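Local coordinates for cytochrome c-554 (Nitrosomonas europaea, PDB 1FT5), which carries electrons through four covalently bound hemes during ammonia oxidation, taking them directly from hydroxylamine oxidoreductase in the periplasm, at residues A[103-108]-A[186-191]. Numbering follows the deposited sequence.
Sequences RKSGQA and GVFEGE. With HEM (protoporphyrin IX containing Fe), chain E.
V187 and F188 pack against S105, V187 also coming near G106 N, with no hydrogen bond between the segments; V187, F188 and G106 also touch the heme. F188 can be followed from its root. CB sits 3.9 Å from the propionate oxygen O1A of the heme. With CG anti to the carbonyl carbon (chi1 -63°), the ring reaches in between the heme and the helix. Its CD1-CE1 side presents an edge to the porphyrin, with CE1 3.9 Å from C3D, so this is an edge contact and no stack. The other side belongs to S105: CE2 and CZ meet its CB, and the hydroxyl OG lies 3.6 Å from CE2, oblique to the ring. One face is taken by the neighbouring residue, V187 CG1, 3.9 Å above the plane and over the ring centre.

The setting is the pocket of a multiheme c-type cytochrome. The first turn of helix 99-112 carries H102, an axial ligand of heme 1, whose imidazole meets the F188 ring with the planes at about 45°. Strand 188-189 pairs in parallel with 116-117, and S105 OG is hydrogen-bonded to T116 OG1, so the helix is tied to that partner strand as well.

V187 divides its two methyls. CG1, anti to the backbone N, touches the helix backbone at S105 O, while CG2 lies 3.6 Å from the propionate carbon CAD. On the heme side, the propionate oxygen O2D is gripped by two successive amides: G186 N at 2.9 Å and V187 N at 3.0 Å, the latter the straighter bond at 161°. Back on the helix, G106 brings its CA to 3.8 Å from the heme methyl CMD.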
loop_
_atom_site.group_PDB
_atom_site.type_symbol
_atom_site.label_atom_id
_atom_site.label_comp_id
_atom_site.label_asym_id
_atom_site.label_seq_id
_atom_site.Cartn_x
_atom_site.Cartn_y
_atom_site.Cartn_z
ATOM N N ARG A 103 -16.901 9.170 0.402
ATOM C CA ARG A 103 -17.651 10.175 1.180
ATOM C C ARG A 103 -19.123 10.185 0.761
ATOM O O ARG A 103 -20.038 10.050 1.620
ATOM C CB ARG A 103 -17.075 11.584 0.938
ATOM C CG ARG A 103 -17.770 12.636 1.809
ATOM C CD ARG A 103 -17.702 14.086 1.250
ATOM N NE ARG A 103 -19.043 14.550 0.868
ATOM C CZ ARG A 103 -19.641 15.646 1.347
ATOM N NH1 ARG A 103 -19.016 16.411 2.238
ATOM N NH2 ARG A 103 -20.880 15.961 0.952
ATOM N N LYS A 104 -19.380 10.272 -0.528
ATOM C CA LYS A 104 -20.785 10.334 -0.961
ATOM C C LYS A 104 -21.571 9.048 -0.680
ATOM O O LYS A 104 -22.756 9.069 -0.269
ATOM C CB LYS A 104 -20.871 10.658 -2.453
ATOM C CG LYS A 104 -20.223 12.011 -2.778
ATOM C CD LYS A 104 -20.517 13.072 -1.701
ATOM C CE LYS A 104 -21.930 13.623 -1.809
ATOM N NZ LYS A 104 -22.042 15.030 -1.326
ATOM N N SER A 105 -20.932 7.911 -0.919
ATOM C CA SER A 105 -21.614 6.632 -0.708
ATOM C C SER A 105 -21.810 6.404 0.774
ATOM O O SER A 105 -22.841 5.822 1.153
ATOM C CB SER A 105 -20.806 5.458 -1.313
ATOM O OG SER A 105 -20.792 5.499 -2.740
ATOM N N GLY A 106 -20.884 6.855 1.604
ATOM C CA GLY A 106 -21.001 6.736 3.054
ATOM C C GLY A 106 -22.197 7.580 3.529
ATOM O O GLY A 106 -22.974 7.141 4.363
ATOM N N GLN A 107 -22.301 8.792 3.003
ATOM C CA GLN A 107 -23.442 9.675 3.345
ATOM C C GLN A 107 -24.744 9.067 2.840
ATOM O O GLN A 107 -25.743 9.116 3.582
ATOM C CB GLN A 107 -23.238 11.041 2.678
ATOM C CG GLN A 107 -22.172 11.840 3.370
ATOM C CD GLN A 107 -21.764 13.082 2.580
ATOM O OE1 GLN A 107 -21.142 13.999 3.128
ATOM N NE2 GLN A 107 -22.091 13.111 1.300
ATOM N N ALA A 108 -24.770 8.505 1.631
ATOM C CA ALA A 108 -26.018 7.878 1.103
ATOM C C ALA A 108 -26.433 6.712 2.004
ATOM O O ALA A 108 -27.622 6.481 2.289
ATOM C CB ALA A 108 -25.833 7.373 -0.323
ATOM N N GLY A 186 -20.734 -2.254 5.437
ATOM C CA GLY A 186 -21.141 -2.825 4.174
ATOM C C GLY A 186 -21.722 -1.852 3.168
ATOM O O GLY A 186 -22.632 -2.199 2.411
ATOM N N VAL A 187 -21.205 -0.634 3.164
ATOM C CA VAL A 187 -21.642 0.402 2.234
ATOM C C VAL A 187 -21.431 -0.125 0.814
ATOM O O VAL A 187 -22.275 0.063 -0.054
ATOM C CB VAL A 187 -20.798 1.680 2.418
ATOM C CG1 VAL A 187 -21.092 2.708 1.298
ATOM C CG2 VAL A 187 -21.049 2.267 3.802
ATOM N N PHE A 188 -20.291 -0.775 0.524
ATOM C CA PHE A 188 -20.066 -1.253 -0.830
ATOM C C PHE A 188 -20.386 -2.699 -0.983
ATOM O O PHE A 188 -20.201 -3.467 -0.035
ATOM C CB PHE A 188 -18.594 -0.953 -1.218
ATOM C CG PHE A 188 -18.289 0.520 -1.242
ATOM C CD1 PHE A 188 -17.603 1.109 -0.207
ATOM C CD2 PHE A 188 -18.808 1.329 -2.271
ATOM C CE1 PHE A 188 -17.416 2.495 -0.155
ATOM C CE2 PHE A 188 -18.633 2.720 -2.231
ATOM C CZ PHE A 188 -17.952 3.294 -1.196
ATOM N N GLU A 189 -20.861 -3.088 -2.166
ATOM C CA GLU A 189 -21.218 -4.472 -2.414
ATOM C C GLU A 189 -20.857 -4.975 -3.799
ATOM O O GLU A 189 -20.556 -4.195 -4.696
ATOM C CB GLU A 189 -22.723 -4.676 -2.184
ATOM C CG GLU A 189 -23.597 -3.702 -2.902
ATOM C CD GLU A 189 -25.070 -4.129 -2.870
ATOM O OE1 GLU A 189 -25.394 -5.123 -2.184
ATOM O OE2 GLU A 189 -25.875 -3.469 -3.548
ATOM N N GLY A 190 -20.838 -6.297 -3.945
ATOM C CA GLY A 190 -20.577 -6.914 -5.224
ATOM C C GLY A 190 -19.140 -6.906 -5.703
ATOM O O GLY A 190 -18.236 -6.554 -4.944
ATOM N N GLU A 191 -18.960 -7.337 -6.954
ATOM C CA GLU A 191 -17.638 -7.430 -7.569
ATOM C C GLU A 191 -17.185 -6.165 -8.272
ATOM O O GLU A 191 -17.994 -5.325 -8.670
ATOM C CB GLU A 191 -17.655 -8.568 -8.574
ATOM C CG GLU A 191 -17.898 -9.923 -7.955
ATOM C CD GLU A 191 -16.699 -10.441 -7.170
ATOM O OE1 GLU A 191 -15.557 -10.065 -7.482
ATOM O OE2 GLU A 191 -16.923 -11.245 -6.247
HETATM C CHA HEM E . -14.595 1.937 2.574
HETATM C CHB HEM E . -9.957 2.728 1.453
HETATM C CHC HEM E . -10.766 7.524 1.722
HETATM C CHD HEM E . -15.100 6.596 3.830
HETATM C C1A HEM E . -13.274 1.738 2.193
HETATM C C2A HEM E . -12.698 0.440 1.879
HETATM C C3A HEM E . -11.362 0.679 1.631
HETATM C C4A HEM E . -11.170 2.081 1.730
HETATM C CMA HEM E . -10.259 -0.330 1.257
HETATM C CAA HEM E . -13.427 -0.870 1.835
HETATM C CBA HEM E . -14.108 -1.080 0.478
HETATM C CGA HEM E . -14.693 -2.460 0.287
HETATM O O1A HEM E . -15.791 -2.722 0.930
HETATM O O2A HEM E . -14.151 -3.302 -0.484
HETATM C C1B HEM E . -9.802 4.105 1.448
HETATM C C2B HEM E . -8.628 4.751 0.991
HETATM C C3B HEM E . -8.866 6.108 0.952
HETATM C C4B HEM E . -10.211 6.285 1.450
HETATM C CMB HEM E . -7.305 4.047 0.584
HETATM C CAB HEM E . -7.910 7.254 0.504
HETATM C CBB HEM E . -7.710 7.348 -1.020
HETATM C C1C HEM E . -11.984 7.663 2.375
HETATM C C2C HEM E . -12.488 8.957 2.843
HETATM C C3C HEM E . -13.647 8.658 3.512
HETATM C C4C HEM E . -13.908 7.271 3.390
HETATM C CMC HEM E . -11.813 10.339 2.673
HETATM C CAC HEM E . -14.495 9.633 4.351
HETATM C CBC HEM E . -15.151 10.842 3.725
HETATM C C1D HEM E . -15.344 5.244 3.587
HETATM C C2D HEM E . -16.559 4.584 3.897
HETATM C C3D HEM E . -16.434 3.305 3.512
HETATM C C4D HEM E . -15.120 3.160 2.956
HETATM C CMD HEM E . -17.798 5.287 4.565
HETATM C CAD HEM E . -17.434 2.232 3.812
HETATM C CBD HEM E . -17.283 1.615 5.179
HETATM C CGD HEM E . -18.219 0.470 5.574
HETATM O O1D HEM E . -18.390 0.359 6.809
HETATM O O2D HEM E . -18.673 -0.278 4.711
HETATM N NA HEM E . -12.329 2.746 2.101
HETATM N NB HEM E . -10.800 5.042 1.744
HETATM N NC HEM E . -12.853 6.622 2.713
HETATM N ND HEM E . -14.480 4.339 2.980
HETATM FE FE HEM E . -12.647 4.689 2.377
#